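Local coordinates for protein paenibacillus xanthan lyase (PDB 6F2P) that cleaves the polysaccharide xanthan as a lyase, probably of polysaccharide lyase family 8, and carries several bound calcium ions, at residues 816-827 and 856-867. Sequence-based numbering, arbitrary orientation.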
loop_
_atom_site.group_PDB
_atom_site.type_symbol
_atom_site.label_atom_id
_atom_site.label_comp_id
_atom_site.label_asym_id
_atom_site.label_seq_id
_atom_site.Cartn_x
_atom_site.Cartn_y
_atom_site.Cartn_z
ATOM N N PRO A 816 -16.214 24.729 -10.111
ATOM C CA PRO A 816 -16.129 25.698 -9.017
ATOM C C PRO A 816 -17.263 26.707 -9.116
ATOM O O PRO A 816 -17.657 27.073 -10.219
ATOM C CB PRO A 816 -14.782 26.388 -9.262
ATOM C CG PRO A 816 -14.497 26.167 -10.710
ATOM C CD PRO A 816 -15.074 24.830 -11.038
ATOM N N GLY A 817 -17.784 27.134 -7.972
ATOM C CA GLY A 817 -18.818 28.144 -7.932
ATOM C C GLY A 817 -19.454 28.207 -6.562
ATOM O O GLY A 817 -19.101 27.439 -5.667
ATOM N N THR A 818 -20.389 29.135 -6.390
ATOM C CA THR A 818 -21.193 29.185 -5.181
ATOM C C THR A 818 -22.554 28.552 -5.446
ATOM O O THR A 818 -23.344 29.061 -6.234
ATOM C CB THR A 818 -21.379 30.625 -4.692
ATOM O OG1 THR A 818 -20.112 31.154 -4.287
ATOM C CG2 THR A 818 -22.345 30.673 -3.519
ATOM N N TYR A 819 -22.824 27.430 -4.794
ATOM C CA TYR A 819 -24.058 26.706 -5.046
ATOM C C TYR A 819 -24.973 26.682 -3.829
ATOM O O TYR A 819 -24.527 26.595 -2.681
ATOM C CB TYR A 819 -23.766 25.270 -5.505
ATOM C CG TYR A 819 -22.923 25.179 -6.756
ATOM C CD1 TYR A 819 -23.492 25.318 -8.016
ATOM C CD2 TYR A 819 -21.557 24.958 -6.679
ATOM C CE1 TYR A 819 -22.722 25.240 -9.160
ATOM C CE2 TYR A 819 -20.778 24.877 -7.819
ATOM C CZ TYR A 819 -21.363 25.017 -9.054
ATOM O OH TYR A 819 -20.580 24.935 -10.184
ATOM N N ASP A 820 -26.266 26.773 -4.101
ATOM C CA ASP A 820 -27.283 26.563 -3.091
ATOM C C ASP A 820 -27.426 25.044 -2.922
ATOM O O ASP A 820 -27.645 24.321 -3.896
ATOM C CB ASP A 820 -28.587 27.201 -3.573
ATOM C CG ASP A 820 -29.582 27.413 -2.463
ATOM O OD1 ASP A 820 -29.169 27.416 -1.283
ATOM O OD2 ASP A 820 -30.780 27.585 -2.775
ATOM N N VAL A 821 -27.267 24.550 -1.698
ATOM C CA VAL A 821 -27.297 23.107 -1.473
ATOM C C VAL A 821 -28.674 22.600 -1.060
ATOM O O VAL A 821 -29.187 22.967 -0.006
ATOM C CB VAL A 821 -26.274 22.672 -0.423
ATOM C CG1 VAL A 821 -26.347 21.164 -0.218
ATOM C CG2 VAL A 821 -24.884 23.082 -0.859
ATOM N N LYS A 822 -29.258 21.751 -1.901
ATOM C CA LYS A 822 -30.576 21.179 -1.650
ATOM C C LYS A 822 -30.510 19.663 -1.441
ATOM O O LYS A 822 -29.631 18.979 -1.971
ATOM C CB LYS A 822 -31.522 21.497 -2.814
ATOM C CG LYS A 822 -31.681 22.980 -3.104
ATOM C CD LYS A 822 -32.789 23.261 -4.122
ATOM C CE LYS A 822 -33.163 24.740 -4.114
ATOM N NZ LYS A 822 -34.228 25.103 -5.096
ATOM N N SER A 823 -31.446 19.130 -0.670
ATOM C CA SER A 823 -31.542 17.685 -0.520
ATOM C C SER A 823 -32.989 17.245 -0.655
ATOM O O SER A 823 -33.896 17.937 -0.197
ATOM C CB SER A 823 -30.970 17.234 0.827
ATOM O OG SER A 823 -31.738 17.740 1.903
ATOM N N ARG A 824 -33.205 16.112 -1.311
ATOM C CA ARG A 824 -34.549 15.566 -1.459
ATOM C C ARG A 824 -34.746 14.490 -0.407
ATOM O O ARG A 824 -33.993 13.523 -0.353
ATOM C CB ARG A 824 -34.778 15.005 -2.866
ATOM C CG ARG A 824 -36.205 14.562 -3.138
ATOM C CD ARG A 824 -36.379 14.101 -4.581
ATOM N NE ARG A 824 -37.750 14.274 -5.061
ATOM C CZ ARG A 824 -38.612 13.280 -5.255
ATOM N NH1 ARG A 824 -38.256 12.028 -5.019
ATOM N NH2 ARG A 824 -39.835 13.541 -5.695
ATOM N N ILE A 825 -35.753 14.686 0.436
ATOM C CA ILE A 825 -36.005 13.818 1.571
ATOM C C ILE A 825 -37.332 13.079 1.389
ATOM O O ILE A 825 -38.355 13.703 1.088
ATOM C CB ILE A 825 -36.069 14.643 2.878
ATOM C CG1 ILE A 825 -34.775 15.452 3.084
ATOM C CG2 ILE A 825 -36.410 13.750 4.069
ATOM C CD1 ILE A 825 -33.500 14.638 2.997
ATOM N N MET A 826 -37.320 11.758 1.560
ATOM C CA MET A 826 -38.560 10.989 1.521
ATOM C C MET A 826 -39.259 11.056 2.879
ATOM O O MET A 826 -38.602 11.138 3.926
ATOM C CB MET A 826 -38.279 9.540 1.141
ATOM C CG MET A 826 -37.514 9.384 -0.151
ATOM S SD MET A 826 -38.505 9.891 -1.558
ATOM C CE MET A 826 -37.633 11.368 -2.023
ATOM N N LYS A 827 -40.589 11.033 2.864
ATOM C CA LYS A 827 -41.352 11.067 4.106
ATOM C C LYS A 827 -41.137 9.781 4.894
ATOM O O LYS A 827 -41.139 8.680 4.334
ATOM C CB LYS A 827 -42.848 11.269 3.835
ATOM C CG LYS A 827 -43.709 11.379 5.097
ATOM C CD LYS A 827 -45.187 11.510 4.750
ATOM C CE LYS A 827 -46.070 11.464 5.990
ATOM N NZ LYS A 827 -47.508 11.433 5.598
ATOM N N LEU A 856 -45.188 12.822 -0.262
ATOM C CA LEU A 856 -44.247 11.729 -0.044
ATOM C C LEU A 856 -42.796 12.176 0.040
ATOM O O LEU A 856 -41.935 11.419 0.490
ATOM C CB LEU A 856 -44.390 10.710 -1.167
ATOM C CG LEU A 856 -45.734 9.999 -1.138
ATOM C CD1 LEU A 856 -45.926 9.212 -2.417
ATOM C CD2 LEU A 856 -45.796 9.098 0.087
ATOM N N SER A 857 -42.531 13.399 -0.406
ATOM C CA SER A 857 -41.178 13.927 -0.424
ATOM C C SER A 857 -41.201 15.442 -0.493
ATOM O O SER A 857 -42.173 16.032 -0.953
ATOM C CB SER A 857 -40.421 13.376 -1.626
ATOM O OG SER A 857 -41.071 13.722 -2.837
ATOM N N LYS A 858 -40.126 16.070 -0.030
ATOM C CA LYS A 858 -39.975 17.516 -0.131
ATOM C C LYS A 858 -38.536 17.857 -0.481
ATOM O O LYS A 858 -37.620 17.094 -0.191
ATOM C CB LYS A 858 -40.351 18.205 1.185
ATOM C CG LYS A 858 -41.805 18.060 1.593
ATOM C CD LYS A 858 -42.173 19.063 2.675
ATOM C CE LYS A 858 -41.332 18.884 3.939
ATOM N NZ LYS A 858 -41.710 19.860 5.018
ATOM N N GLU A 859 -38.340 19.010 -1.104
ATOM C CA GLU A 859 -37.001 19.476 -1.425
ATOM C C GLU A 859 -36.566 20.514 -0.401
ATOM O O GLU A 859 -37.083 21.633 -0.390
ATOM C CB GLU A 859 -36.972 20.105 -2.812
ATOM C CG GLU A 859 -35.583 20.192 -3.384
ATOM C CD GLU A 859 -35.104 18.858 -3.907
ATOM O OE1 GLU A 859 -35.960 18.023 -4.283
ATOM O OE2 GLU A 859 -33.875 18.642 -3.947
ATOM N N PHE A 860 -35.621 20.145 0.458
ATOM C CA PHE A 860 -35.120 21.061 1.470
ATOM C C PHE A 860 -33.969 21.887 0.926
ATOM O O PHE A 860 -33.040 21.349 0.331
ATOM C CB PHE A 860 -34.664 20.297 2.719
ATOM C CG PHE A 860 -35.794 19.725 3.520
ATOM C CD1 PHE A 860 -36.429 18.554 3.117
ATOM C CD2 PHE A 860 -36.231 20.357 4.674
ATOM C CE1 PHE A 860 -37.481 18.022 3.851
ATOM C CE2 PHE A 860 -37.280 19.830 5.418
ATOM C CZ PHE A 860 -37.906 18.659 5.005
ATOM N N THR A 861 -34.033 23.198 1.130
ATOM C CA THR A 861 -32.906 24.067 0.826
ATOM C C THR A 861 -32.079 24.236 2.093
ATOM O O THR A 861 -32.498 24.913 3.032
ATOM C CB THR A 861 -33.371 25.442 0.329
ATOM O OG1 THR A 861 -34.292 25.272 -0.749
ATOM C CG2 THR A 861 -32.188 26.252 -0.161
ATOM N N MET A 862 -30.910 23.607 2.123
ATOM C CA MET A 862 -30.078 23.620 3.317
ATOM C C MET A 862 -29.401 24.968 3.467
ATOM O O MET A 862 -29.326 25.524 4.564
ATOM C CB MET A 862 -29.021 22.516 3.254
ATOM C CG MET A 862 -29.543 21.152 2.824
ATOM S SD MET A 862 -30.774 20.498 3.954
ATOM C CE MET A 862 -29.837 20.410 5.481
ATOM N N GLY A 863 -28.902 25.493 2.358
ATOM C CA GLY A 863 -28.208 26.764 2.385
ATOM C C GLY A 863 -27.155 26.869 1.306
ATOM O O GLY A 863 -27.006 25.973 0.478
ATOM N N SER A 864 -26.404 27.962 1.329
ATOM C CA SER A 864 -25.443 28.246 0.275
ATOM C C SER A 864 -23.992 28.055 0.734
ATOM O O SER A 864 -23.672 28.248 1.909
ATOM C CB SER A 864 -25.664 29.663 -0.236
ATOM O OG SER A 864 -24.881 29.909 -1.383
ATOM N N TYR A 865 -23.124 27.681 -0.205
ATOM C CA TYR A 865 -21.723 27.409 0.090
ATOM C C TYR A 865 -20.853 27.724 -1.116
ATOM O O TYR A 865 -21.245 27.488 -2.265
ATOM C CB TYR A 865 -21.532 25.944 0.471
ATOM C CG TYR A 865 -20.155 25.603 1.020
ATOM C CD1 TYR A 865 -19.893 25.683 2.381
ATOM C CD2 TYR A 865 -19.127 25.184 0.180
ATOM C CE1 TYR A 865 -18.646 25.366 2.890
ATOM C CE2 TYR A 865 -17.878 24.865 0.680
ATOM C CZ TYR A 865 -17.642 24.957 2.040
ATOM O OH TYR A 865 -16.401 24.637 2.560
ATOM N N SER A 866 -19.661 28.247 -0.855
ATOM C CA SER A 866 -18.759 28.604 -1.937
ATOM C C SER A 866 -17.654 27.564 -2.134
ATOM O O SER A 866 -16.818 27.350 -1.253
ATOM C CB SER A 866 -18.169 29.992 -1.706
ATOM O OG SER A 866 -17.406 30.393 -2.828
ATOM N N PHE A 867 -17.675 26.914 -3.295
ATOM C CA PHE A 867 -16.679 25.915 -3.645
ATOM C C PHE A 867 -15.672 26.569 -4.569
ATOM O O PHE A 867 -15.931 26.740 -5.761
ATOM C CB PHE A 867 -17.335 24.723 -4.335
ATOM C CG PHE A 867 -18.492 24.137 -3.564
ATOM C CD1 PHE A 867 -19.759 24.713 -3.632
ATOM C CD2 PHE A 867 -18.315 23.005 -2.773
ATOM C CE1 PHE A 867 -20.826 24.173 -2.923
ATOM C CE2 PHE A 867 -19.378 22.461 -2.063
ATOM C CZ PHE A 867 -20.635 23.044 -2.139
HETATM O O HOH W 1 -39.855 16.429 -3.786
HETATM O O HOH W 2 -41.867 8.417 1.453
#
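Phe-867 and Tyr-819 both hold CG anti to their carbonyl carbon (chi1 -52° and -58°), and their rings meet on the same face of an antiparallel beta pair. Strands 817-826 and 857-867 form this pair, part of a calcium-binding beta-sandwich domain, in the sheet where strand 817-826 also pairs with strand 891-900. Tyr-819 CD2 lies 3.5 Å from Phe-867 CD1, with the ring planes 50° apart. Phe-867 also turns a ring edge to Gly-817 O. Further along this face, Ile-825 CG1 approaches Phe-860 CD1 at 3.5 Å, the two side chains crossing at about a right angle. Val-821, Met-862 and Phe-867 reach strand 832-838 of the second sheet, so this face packs into the sandwich core.

A classic beta bulge interrupts the ladder. Val-821 O accepts a bond from Met-862 N at 2.8 Å and a weak one from Gly-863 N at 3.5 Å. Val-821 N returns a nearly straight bond to Gly-863 O. The extra residue shifts the register by one, and regular pairing resumes at Lys-822 with Thr-861.

The other face is more polar. Arg-824 extends from CG to NE. Its CB and CG run past the carboxylate of Glu-859, but NE stays 4.2 Å from Glu-859 OE1, beyond a salt bridge. Arg-824 NH1 instead pairs with Asp-894, a calcium ligand, and bonds to Asn-789 O. Ser-857 OG sits over one guanidinium face and shares a water with Arg-824 NE, whose bond is weak. At the far end, Thr-818 OG1 and Ser-866 OG share a hydrogen bond of 3.2 Å.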